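Outer membrane protein assembly factor BamA (Haemophilus ducreyi, PDB 4K3C) probably assembles and inserts beta-barrel proteins into the outer membrane as part of the Bam complex, here as a form lacking its first three POTRA domains. Local coordinates at residues 93-105 / 181-193. Residues are numbered along the deposited sequence; the frame is centred on the assembly and turned at random.
Sequences NDVTADSTLRREM and TQDNFLGMGSSLG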
loop_
_atom_site.group_PDB
_atom_site.type_symbol
_atom_site.label_atom_id
_atom_site.label_comp_id
_atom_site.label_asym_id
_atom_site.label_seq_id
_atom_site.Cartn_x
_atom_site.Cartn_y
_atom_site.Cartn_z
ATOM N N ASN A 93 9.036 -25.432 18.103
ATOM C CA ASN A 93 9.489 -24.713 16.917
ATOM C C ASN A 93 10.443 -25.525 16.075
ATOM O O ASN A 93 11.638 -25.228 16.028
ATOM C CB ASN A 93 10.137 -23.377 17.293
ATOM C CG ASN A 93 11.248 -23.525 18.317
ATOM O OD1 ASN A 93 11.132 -24.293 19.274
ATOM N ND2 ASN A 93 12.340 -22.786 18.117
ATOM N N ASP A 94 9.914 -26.540 15.398
ATOM C CA ASP A 94 10.760 -27.506 14.712
ATOM C C ASP A 94 11.341 -26.950 13.433
ATOM O O ASP A 94 12.489 -27.240 13.071
ATOM C CB ASP A 94 9.989 -28.792 14.434
ATOM C CG ASP A 94 9.564 -29.483 15.705
ATOM O OD1 ASP A 94 10.409 -29.593 16.625
ATOM O OD2 ASP A 94 8.385 -29.892 15.794
ATOM N N VAL A 95 10.557 -26.141 12.742
ATOM C CA VAL A 95 11.065 -25.612 11.499
ATOM C C VAL A 95 11.502 -24.172 11.675
ATOM O O VAL A 95 12.421 -23.731 10.989
ATOM C CB VAL A 95 10.092 -25.821 10.289
ATOM C CG1 VAL A 95 8.936 -26.745 10.665
ATOM C CG2 VAL A 95 9.586 -24.489 9.741
ATOM N N THR A 96 10.904 -23.458 12.628
ATOM C CA THR A 96 11.092 -21.997 12.677
ATOM C C THR A 96 12.517 -21.487 12.933
ATOM O O THR A 96 13.321 -21.507 12.002
ATOM C CB THR A 96 9.989 -21.269 13.469
ATOM O OG1 THR A 96 8.750 -21.445 12.770
ATOM C CG2 THR A 96 10.249 -19.781 13.537
ATOM N N ALA A 97 12.839 -21.058 14.151
ATOM C CA ALA A 97 14.128 -20.397 14.457
ATOM C C ALA A 97 13.999 -19.651 15.749
ATOM O O ALA A 97 13.036 -18.909 15.945
ATOM C CB ALA A 97 14.552 -19.406 13.379
ATOM N N ASP A 98 14.982 -19.814 16.623
ATOM C CA ASP A 98 15.007 -19.040 17.847
ATOM C C ASP A 98 14.970 -17.579 17.438
ATOM O O ASP A 98 14.252 -16.788 18.031
ATOM C CB ASP A 98 16.261 -19.343 18.660
ATOM C CG ASP A 98 16.245 -18.675 20.008
ATOM O OD1 ASP A 98 16.688 -17.504 20.098
ATOM O OD2 ASP A 98 15.780 -19.312 20.981
ATOM N N SER A 99 15.718 -17.257 16.385
ATOM C CA SER A 99 15.770 -15.918 15.822
ATOM C C SER A 99 14.374 -15.410 15.537
ATOM O O SER A 99 13.925 -14.437 16.135
ATOM C CB SER A 99 16.564 -15.925 14.514
ATOM O OG SER A 99 17.710 -16.760 14.586
ATOM N N THR A 100 13.683 -16.096 14.635
ATOM C CA THR A 100 12.417 -15.609 14.086
ATOM C C THR A 100 11.298 -15.416 15.132
ATOM O O THR A 100 10.373 -14.639 14.924
ATOM C CB THR A 100 11.982 -16.486 12.879
ATOM O OG1 THR A 100 13.030 -16.477 11.901
ATOM C CG2 THR A 100 10.708 -15.974 12.221
ATOM N N LEU A 101 11.403 -16.104 16.265
ATOM C CA LEU A 101 10.471 -15.909 17.376
ATOM C C LEU A 101 11.036 -14.878 18.374
ATOM O O LEU A 101 10.310 -14.033 18.895
ATOM C CB LEU A 101 10.164 -17.243 18.086
ATOM C CG LEU A 101 9.521 -18.424 17.336
ATOM C CD1 LEU A 101 10.293 -19.705 17.610
ATOM C CD2 LEU A 101 8.067 -18.625 17.717
ATOM N N ARG A 102 12.338 -14.952 18.633
ATOM C CA ARG A 102 12.991 -13.989 19.513
ATOM C C ARG A 102 13.324 -12.739 18.717
ATOM O O ARG A 102 14.475 -12.482 18.361
ATOM C CB ARG A 102 14.246 -14.577 20.151
ATOM C CG ARG A 102 14.891 -13.677 21.178
ATOM C CD ARG A 102 15.942 -14.432 21.943
ATOM N NE ARG A 102 15.352 -15.433 22.821
ATOM C CZ ARG A 102 15.856 -16.645 23.005
ATOM N NH1 ARG A 102 15.257 -17.493 23.831
ATOM N NH2 ARG A 102 16.961 -17.007 22.365
ATOM N N ARG A 103 12.282 -11.977 18.428
ATOM C CA ARG A 103 12.378 -10.783 17.622
ATOM C C ARG A 103 11.087 -10.101 17.973
ATOM O O ARG A 103 10.993 -8.876 18.016
ATOM C CB ARG A 103 12.429 -11.139 16.129
ATOM C CG ARG A 103 11.402 -10.413 15.254
ATOM C CD ARG A 103 10.656 -11.372 14.307
ATOM N NE ARG A 103 11.349 -11.576 13.033
ATOM C CZ ARG A 103 10.809 -12.164 11.969
ATOM N NH1 ARG A 103 11.517 -12.297 10.848
ATOM N NH2 ARG A 103 9.556 -12.609 12.018
ATOM N N GLU A 104 10.090 -10.930 18.259
ATOM C CA GLU A 104 8.816 -10.438 18.742
ATOM C C GLU A 104 8.780 -10.403 20.276
ATOM O O GLU A 104 7.807 -9.937 20.869
ATOM C CB GLU A 104 7.663 -11.266 18.168
ATOM C CG GLU A 104 7.533 -11.184 16.640
ATOM C CD GLU A 104 7.112 -9.797 16.133
ATOM O OE1 GLU A 104 7.120 -9.592 14.898
ATOM O OE2 GLU A 104 6.766 -8.917 16.961
ATOM N N MET A 105 9.845 -10.873 20.919
ATOM C CA MET A 105 9.930 -10.768 22.371
ATOM C C MET A 105 10.262 -9.332 22.785
ATOM O O MET A 105 11.213 -8.733 22.272
ATOM C CB MET A 105 10.975 -11.729 22.961
ATOM C CG MET A 105 10.660 -13.208 22.871
ATOM S SD MET A 105 8.978 -13.649 23.312
ATOM C CE MET A 105 8.809 -12.848 24.913
ATOM N N THR A 181 3.041 -19.133 -2.892
ATOM C CA THR A 181 3.723 -18.394 -1.831
ATOM C C THR A 181 4.052 -19.287 -0.657
ATOM O O THR A 181 3.202 -20.034 -0.203
ATOM C CB THR A 181 2.839 -17.267 -1.275
ATOM O OG1 THR A 181 2.442 -16.395 -2.335
ATOM C CG2 THR A 181 3.597 -16.466 -0.230
ATOM N N GLN A 182 5.285 -19.213 -0.167
ATOM C CA GLN A 182 5.630 -19.876 1.073
ATOM C C GLN A 182 6.136 -18.801 1.987
ATOM O O GLN A 182 7.162 -18.176 1.732
ATOM C CB GLN A 182 6.695 -20.964 0.866
ATOM C CG GLN A 182 7.282 -21.583 2.155
ATOM C CD GLN A 182 6.336 -22.562 2.861
ATOM O OE1 GLN A 182 5.561 -23.278 2.223
ATOM N NE2 GLN A 182 6.404 -22.592 4.188
ATOM N N ASP A 183 5.383 -18.569 3.047
ATOM C CA ASP A 183 5.801 -17.636 4.068
ATOM C C ASP A 183 6.656 -18.323 5.107
ATOM O O ASP A 183 6.694 -19.558 5.169
ATOM C CB ASP A 183 4.591 -17.041 4.737
ATOM C CG ASP A 183 4.636 -15.575 4.724
ATOM O OD1 ASP A 183 5.658 -15.039 5.220
ATOM O OD2 ASP A 183 3.676 -14.980 4.187
ATOM N N ASN A 184 7.335 -17.524 5.924
ATOM C CA ASN A 184 8.211 -18.060 6.949
ATOM C C ASN A 184 9.236 -19.047 6.340
ATOM O O ASN A 184 9.703 -19.971 6.995
ATOM C CB ASN A 184 7.372 -18.691 8.056
ATOM C CG ASN A 184 8.189 -19.084 9.253
ATOM O OD1 ASN A 184 9.295 -18.584 9.448
ATOM N ND2 ASN A 184 7.657 -19.994 10.066
ATOM N N PHE A 185 9.551 -18.839 5.064
ATOM C CA PHE A 185 10.624 -19.519 4.347
ATOM C C PHE A 185 11.928 -18.998 4.880
ATOM O O PHE A 185 12.124 -17.793 4.902
ATOM C CB PHE A 185 10.527 -19.108 2.872
ATOM C CG PHE A 185 11.656 -19.602 1.999
ATOM C CD1 PHE A 185 12.888 -18.957 1.979
ATOM C CD2 PHE A 185 11.456 -20.670 1.142
ATOM C CE1 PHE A 185 13.909 -19.401 1.163
ATOM C CE2 PHE A 185 12.468 -21.114 0.317
ATOM C CZ PHE A 185 13.697 -20.481 0.326
ATOM N N LEU A 186 12.826 -19.861 5.326
ATOM C CA LEU A 186 12.542 -21.241 5.607
ATOM C C LEU A 186 12.724 -21.258 7.098
ATOM O O LEU A 186 13.818 -21.533 7.576
ATOM C CB LEU A 186 13.623 -22.142 5.018
ATOM C CG LEU A 186 14.258 -21.889 3.648
ATOM C CD1 LEU A 186 15.540 -21.069 3.742
ATOM C CD2 LEU A 186 14.521 -23.235 2.987
ATOM N N GLY A 187 11.677 -20.916 7.840
ATOM C CA GLY A 187 11.791 -20.735 9.272
ATOM C C GLY A 187 12.427 -19.398 9.602
ATOM O O GLY A 187 12.606 -19.068 10.772
ATOM N N MET A 188 12.754 -18.627 8.567
ATOM C CA MET A 188 13.455 -17.359 8.710
ATOM C C MET A 188 12.544 -16.125 8.732
ATOM O O MET A 188 13.017 -14.989 8.803
ATOM C CB MET A 188 14.461 -17.204 7.575
ATOM C CG MET A 188 15.637 -18.162 7.624
ATOM S SD MET A 188 16.653 -18.051 6.127
ATOM C CE MET A 188 17.913 -19.215 6.641
ATOM N N GLY A 189 11.240 -16.336 8.642
ATOM C CA GLY A 189 10.305 -15.233 8.718
ATOM C C GLY A 189 10.176 -14.403 7.453
ATOM O O GLY A 189 9.440 -13.419 7.412
ATOM N N SER A 190 10.874 -14.793 6.402
ATOM C CA SER A 190 10.708 -14.102 5.139
ATOM C C SER A 190 9.604 -14.718 4.255
ATOM O O SER A 190 8.788 -15.529 4.701
ATOM C CB SER A 190 12.034 -14.067 4.403
ATOM O OG SER A 190 12.625 -15.350 4.360
ATOM N N SER A 191 9.555 -14.301 2.999
ATOM C CA SER A 191 8.492 -14.758 2.130
ATOM C C SER A 191 8.971 -14.838 0.699
ATOM O O SER A 191 9.538 -13.890 0.169
ATOM C CB SER A 191 7.282 -13.842 2.227
ATOM O OG SER A 191 6.136 -14.478 1.682
ATOM N N LEU A 192 8.729 -15.990 0.086
ATOM C CA LEU A 192 9.125 -16.249 -1.278
ATOM C C LEU A 192 7.871 -16.471 -2.091
ATOM O O LEU A 192 6.961 -17.166 -1.650
ATOM C CB LEU A 192 10.012 -17.479 -1.309
ATOM C CG LEU A 192 10.456 -18.016 -2.655
ATOM C CD1 LEU A 192 11.319 -17.002 -3.382
ATOM C CD2 LEU A 192 11.217 -19.311 -2.419
ATOM N N GLY A 193 7.817 -15.883 -3.282
ATOM C CA GLY A 193 6.635 -16.009 -4.097
ATOM C C GLY A 193 6.908 -16.094 -5.567
ATOM O O GLY A 193 7.834 -15.473 -6.077
#
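T100 reaches from the short helix 98-101 to the backbone carbonyl of G187, its OG1 giving a hydrogen bond of 2.9 Å to G187 O. The hydroxyl comes in 15° from the carbonyl plane. With chi1 at -57°, OG1 lies beside the backbone N of T100 while CG2, anti to that N, is carried over to G189, where it packs 3.6 Å from CA. The second bond across the contact runs the other way: N184 ND2 donates to T96 OG1 over 3.3 Å, fairly straight at 162°, and T96 OG1 lies practically in the amide plane. G187 also lies against the chain at 95-97, its CA 3.5 Å from V95 O in a CH...O contact, and the methyl of A97 sits near G187 O. The tight turn around G187 and G189 joins strands 175-185 and 190-198, neighbouring strands of the Omp85 beta-barrel, whereas 93-105 belongs to a POTRA domain, so the contact is where the last POTRA domain meets a turn at the end of the barrel. The T100 CG2 methyl also lies 3.4 Å above one face of the R103 guanidinium, offset toward the rim, and R103 NH1 comes within 3.8 Å of G189 CA. Behind this shell, N184 is held by its other amide atom, since OD1 accepts from G189 N at 3.1 Å, in the carbonyl plane, which fixes the rotation of the amide and aims ND2 at T96. On the POTRA side, E156 on strand 147-156 bonds both T96 OG1 and V95 N, and F130 packs against N184 and R103.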